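Local coordinates for protein carbohydrate esterase family 2 (CE2) (Chaetomium olivicolor, PDB 4XVH) that probably removes acetyl groups from xylan as a family 2 carbohydrate esterase, pairing an SGNH-type hydrolase domain with a jelly-roll carbohydrate-binding domain, at residues S30-V44 and V55-P67. Residues are numbered along the deposited sequence; the frame is centred on the assembly and turned at random. Where two conformers were deposited one is given.
Sequences SATIGIASVSGTNSV and VISDFAGTGISTP
Ile33 and Ile64 form an antiparallel hydrogen-bonded pair in the N-terminal jelly-roll beta-sandwich, where 63-65 is an outermost strand beside 31-35. Their mutual backbone bonds, Ile33 N to Ile64 O (2.8 Å) and Ile64 N to Ile33 O, are both nearly straight, and Ile35 N to Thr62 O extends the ladder. In the opposing sheet, Val44 and Ile56 make a second hydrogen-bonded pair, so the two segments meet in both layers of the sandwich.

Apolar contacts around Phe59 join the two layers. With chi1 at -45°, Phe59 has CG anti to its carbonyl carbon, and its ring reaches in among Ile35, Val44 and Asn42. Val44 CG2 meets the ring edge in plane, 3.9 Å from Phe59 CE1, while Ile35 CD1 approaches obliquely, 3.8 Å from Phe59 CD1, and also packs on Ile64 CG1. Asn42 lays its CB 3.7 Å from Phe59 CE2; the amide beyond is held by other partners, ND2 donating to Ser39 O and OD1 bonded to Arg81 NH1. Were Phe59 an alanine, Ile35 CD1 and Val44 CG2 would lose their shared partner, and a gap is likely to open between the sheets.

Polar contacts, partly from side chains, complete the edge. Thr32 OG1 and Ser65 OG share a hydrogen bond of 3.0 Å across a non-hydrogen-bonded pair. Beyond them, Thr66 grips Ala31 twice: its N donates to Ala31 O, and its OG1 accepts from Ala31 N at 2.9 Å.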
loop_
_atom_site.group_PDB
_atom_site.type_symbol
_atom_site.label_atom_id
_atom_site.label_comp_id
_atom_site.label_asym_id
_atom_site.label_seq_id
_atom_site.Cartn_x
_atom_site.Cartn_y
_atom_site.Cartn_z
ATOM N N SER A 30 0.582 30.468 4.205
ATOM C CA SER A 30 0.324 29.325 5.073
ATOM C C SER A 30 -0.968 28.592 4.725
ATOM O O SER A 30 -1.932 29.205 4.248
ATOM C CB SER A 30 0.270 29.788 6.539
ATOM O OG SER A 30 -0.005 28.690 7.391
ATOM N N ALA A 31 -0.973 27.282 4.977
ATOM C CA ALA A 31 -2.185 26.463 4.891
ATOM C C ALA A 31 -2.226 25.481 6.062
ATOM O O ALA A 31 -1.183 25.051 6.569
ATOM C CB ALA A 31 -2.252 25.714 3.552
ATOM N N THR A 32 -3.433 25.140 6.500
ATOM C CA THR A 32 -3.581 24.172 7.586
ATOM C C THR A 32 -4.565 23.076 7.209
ATOM O O THR A 32 -5.684 23.347 6.765
ATOM C CB THR A 32 -4.051 24.840 8.901
ATOM O OG1 THR A 32 -3.157 25.903 9.254
ATOM C CG2 THR A 32 -4.067 23.813 10.035
ATOM N N ILE A 33 -4.116 21.831 7.350
ATOM C CA ILE A 33 -4.981 20.671 7.175
ATOM C C ILE A 33 -5.568 20.318 8.515
ATOM O O ILE A 33 -4.903 19.722 9.334
ATOM C CB ILE A 33 -4.221 19.478 6.611
ATOM C CG1 ILE A 33 -3.510 19.873 5.325
ATOM C CG2 ILE A 33 -5.173 18.320 6.374
ATOM C CD1 ILE A 33 -2.452 18.894 4.910
ATOM N N GLY A 34 -6.811 20.726 8.751
ATOM C CA GLY A 34 -7.440 20.459 10.025
ATOM C C GLY A 34 -7.550 18.965 10.302
ATOM O O GLY A 34 -7.651 18.160 9.393
ATOM N N ILE A 35 -7.533 18.606 11.574
ATOM C CA ILE A 35 -7.709 17.226 11.984
ATOM C C ILE A 35 -8.902 17.140 12.917
ATOM O O ILE A 35 -8.932 17.785 13.959
ATOM C CB ILE A 35 -6.447 16.679 12.670
ATOM C CG1 ILE A 35 -5.325 16.554 11.624
ATOM C CG2 ILE A 35 -6.733 15.340 13.371
ATOM C CD1 ILE A 35 -4.069 15.888 12.128
ATOM N N ALA A 36 -9.887 16.346 12.526
ATOM C CA ALA A 36 -11.086 16.187 13.320
ATOM C C ALA A 36 -10.776 15.318 14.529
ATOM O O ALA A 36 -11.125 15.656 15.648
ATOM C CB ALA A 36 -12.209 15.587 12.476
ATOM N N SER A 37 -10.076 14.215 14.304
ATOM C CA SER A 37 -9.689 13.355 15.405
ATOM C C SER A 37 -8.567 12.450 14.977
ATOM O O SER A 37 -8.373 12.199 13.784
ATOM C CB SER A 37 -10.876 12.513 15.890
ATOM O OG SER A 37 -11.126 11.399 15.047
ATOM N N VAL A 38 -7.828 11.934 15.944
ATOM C CA VAL A 38 -6.791 10.988 15.585
ATOM C C VAL A 38 -6.869 9.833 16.577
ATOM O O VAL A 38 -7.200 10.036 17.749
ATOM C CB VAL A 38 -5.395 11.662 15.530
ATOM C CG1 VAL A 38 -5.124 12.456 16.769
ATOM C CG2 VAL A 38 -4.336 10.648 15.330
ATOM N N SER A 39 -6.676 8.607 16.091
ATOM C CA SER A 39 -6.629 7.470 17.001
ATOM C C SER A 39 -5.350 6.674 16.789
ATOM O O SER A 39 -4.823 6.626 15.670
ATOM C CB SER A 39 -7.855 6.571 16.837
ATOM O OG SER A 39 -8.061 6.212 15.497
ATOM N N GLY A 40 -4.862 6.088 17.884
ATOM C CA GLY A 40 -3.662 5.275 17.882
ATOM C C GLY A 40 -2.458 6.058 17.417
ATOM O O GLY A 40 -2.329 7.250 17.721
ATOM N N THR A 41 -1.563 5.410 16.685
ATOM C CA THR A 41 -0.364 6.120 16.260
ATOM C C THR A 41 -0.351 6.145 14.734
ATOM O O THR A 41 -0.944 5.285 14.083
ATOM C CB THR A 41 0.955 5.488 16.821
ATOM O OG1 THR A 41 0.964 4.086 16.550
ATOM C CG2 THR A 41 1.123 5.731 18.341
ATOM N N ASN A 42 0.289 7.166 14.181
ATOM C CA ASN A 42 0.230 7.445 12.748
ATOM C C ASN A 42 1.495 8.148 12.339
ATOM O O ASN A 42 2.146 8.761 13.190
ATOM C CB ASN A 42 -0.962 8.349 12.400
ATOM C CG ASN A 42 -2.275 7.768 12.830
ATOM O OD1 ASN A 42 -2.879 6.977 12.108
ATOM N ND2 ASN A 42 -2.714 8.122 14.036
ATOM N N SER A 43 1.828 8.130 11.049
ATOM C CA SER A 43 2.809 9.112 10.575
ATOM C C SER A 43 2.471 9.438 9.145
ATOM O O SER A 43 1.858 8.633 8.452
ATOM C CB SER A 43 4.257 8.620 10.698
ATOM O OG SER A 43 4.526 7.536 9.842
ATOM N N VAL A 44 2.846 10.634 8.731
ATOM C CA VAL A 44 2.534 11.122 7.414
ATOM C C VAL A 44 3.763 11.805 6.877
ATOM O O VAL A 44 4.611 12.283 7.665
ATOM C CB VAL A 44 1.350 12.157 7.424
ATOM C CG1 VAL A 44 0.062 11.544 7.982
ATOM C CG2 VAL A 44 1.759 13.396 8.236
ATOM N N VAL A 55 8.436 14.559 7.764
ATOM C CA VAL A 55 7.836 13.391 8.410
ATOM C C VAL A 55 7.215 13.799 9.730
ATOM O O VAL A 55 7.904 14.346 10.612
ATOM C CB VAL A 55 8.856 12.273 8.647
ATOM C CG1 VAL A 55 8.173 11.080 9.323
ATOM C CG2 VAL A 55 9.507 11.872 7.307
ATOM N N ILE A 56 5.915 13.554 9.861
ATOM C CA ILE A 56 5.185 13.962 11.037
ATOM C C ILE A 56 4.531 12.748 11.677
ATOM O O ILE A 56 3.869 11.990 10.980
ATOM C CB ILE A 56 4.123 14.996 10.673
ATOM C CG1 ILE A 56 4.766 16.191 9.976
ATOM C CG2 ILE A 56 3.363 15.466 11.923
ATOM C CD1 ILE A 56 3.730 17.126 9.349
ATOM N N SER A 57 4.732 12.556 12.981
ATOM C CA SER A 57 4.121 11.418 13.665
ATOM C C SER A 57 3.460 11.841 14.969
ATOM O O SER A 57 2.874 11.021 15.658
ATOM C CB SER A 57 5.142 10.312 13.938
ATOM O OG SER A 57 6.126 10.731 14.858
ATOM N N ASP A 58 3.543 13.130 15.283
ATOM C CA ASP A 58 2.820 13.680 16.419
ATOM C C ASP A 58 1.854 14.741 15.944
ATOM O O ASP A 58 2.238 15.700 15.281
ATOM C CB ASP A 58 3.777 14.252 17.451
ATOM C CG ASP A 58 4.135 13.242 18.516
ATOM O OD1 ASP A 58 4.203 12.033 18.186
ATOM O OD2 ASP A 58 4.324 13.658 19.692
ATOM N N PHE A 59 0.587 14.538 16.251
ATOM C CA PHE A 59 -0.450 15.474 15.867
ATOM C C PHE A 59 -1.064 16.006 17.147
ATOM O O PHE A 59 -2.060 15.455 17.662
ATOM C CB PHE A 59 -1.484 14.797 14.985
ATOM C CG PHE A 59 -0.876 13.951 13.912
ATOM C CD1 PHE A 59 -0.604 14.488 12.670
ATOM C CD2 PHE A 59 -0.535 12.635 14.165
ATOM C CE1 PHE A 59 -0.023 13.713 11.673
ATOM C CE2 PHE A 59 0.055 11.864 13.192
ATOM C CZ PHE A 59 0.307 12.407 11.941
ATOM N N ALA A 60 -0.440 17.053 17.677
ATOM C CA ALA A 60 -0.791 17.572 18.999
ATOM C C ALA A 60 -2.284 17.872 19.083
ATOM O O ALA A 60 -3.028 17.205 19.805
ATOM C CB ALA A 60 0.019 18.814 19.311
ATOM N N GLY A 61 -2.711 18.871 18.329
ATOM C CA GLY A 61 -4.117 19.145 18.309
ATOM C C GLY A 61 -4.781 19.615 17.059
ATOM O O GLY A 61 -5.518 18.898 16.426
ATOM N N THR A 62 -4.532 20.861 16.717
ATOM C CA THR A 62 -5.385 21.526 15.763
ATOM C C THR A 62 -5.382 20.904 14.350
ATOM O O THR A 62 -6.446 20.651 13.762
ATOM C CB THR A 62 -5.037 23.039 15.705
ATOM O OG1 THR A 62 -5.236 23.672 16.968
ATOM C CG2 THR A 62 -5.856 23.789 14.644
ATOM N N GLY A 63 -4.190 20.637 13.846
ATOM C CA GLY A 63 -4.055 20.215 12.485
ATOM C C GLY A 63 -2.627 20.256 12.068
ATOM O O GLY A 63 -1.785 20.454 12.862
ATOM N N ILE A 64 -2.400 20.058 10.794
ATOM C CA ILE A 64 -1.076 19.984 10.211
ATOM C C ILE A 64 -0.855 21.227 9.374
ATOM O O ILE A 64 -1.502 21.388 8.341
ATOM C CB ILE A 64 -0.929 18.745 9.300
ATOM C CG1 ILE A 64 -1.091 17.445 10.086
ATOM C CG2 ILE A 64 0.393 18.777 8.523
ATOM C CD1 ILE A 64 -1.275 16.239 9.167
ATOM N N SER A 65 0.044 22.105 9.787
ATOM C CA SER A 65 0.275 23.344 9.037
ATOM C C SER A 65 1.508 23.272 8.174
ATOM O O SER A 65 2.449 22.544 8.487
ATOM C CB SER A 65 0.405 24.519 9.990
ATOM O OG SER A 65 -0.796 24.672 10.710
ATOM N N THR A 66 1.487 24.021 7.078
ATOM C CA THR A 66 2.651 24.194 6.227
ATOM C C THR A 66 3.819 24.783 7.063
ATOM O O THR A 66 3.592 25.407 8.106
ATOM C CB THR A 66 2.324 25.117 5.022
ATOM O OG1 THR A 66 1.742 26.338 5.493
ATOM C CG2 THR A 66 1.329 24.445 4.077
ATOM N N PRO A 67 5.071 24.563 6.624
ATOM C CA PRO A 67 6.253 25.053 7.354
ATOM C C PRO A 67 6.368 26.584 7.418
ATOM O O PRO A 67 5.991 27.284 6.469
ATOM C CB PRO A 67 7.427 24.453 6.552
ATOM C CG PRO A 67 6.867 24.146 5.220
ATOM C CD PRO A 67 5.462 23.689 5.503
HETATM O O HOH W 1 2.070 27.705 8.862
HETATM O O HOH W 2 -7.763 16.758 16.991
HETATM O O HOH W 3 1.152 9.123 16.063
#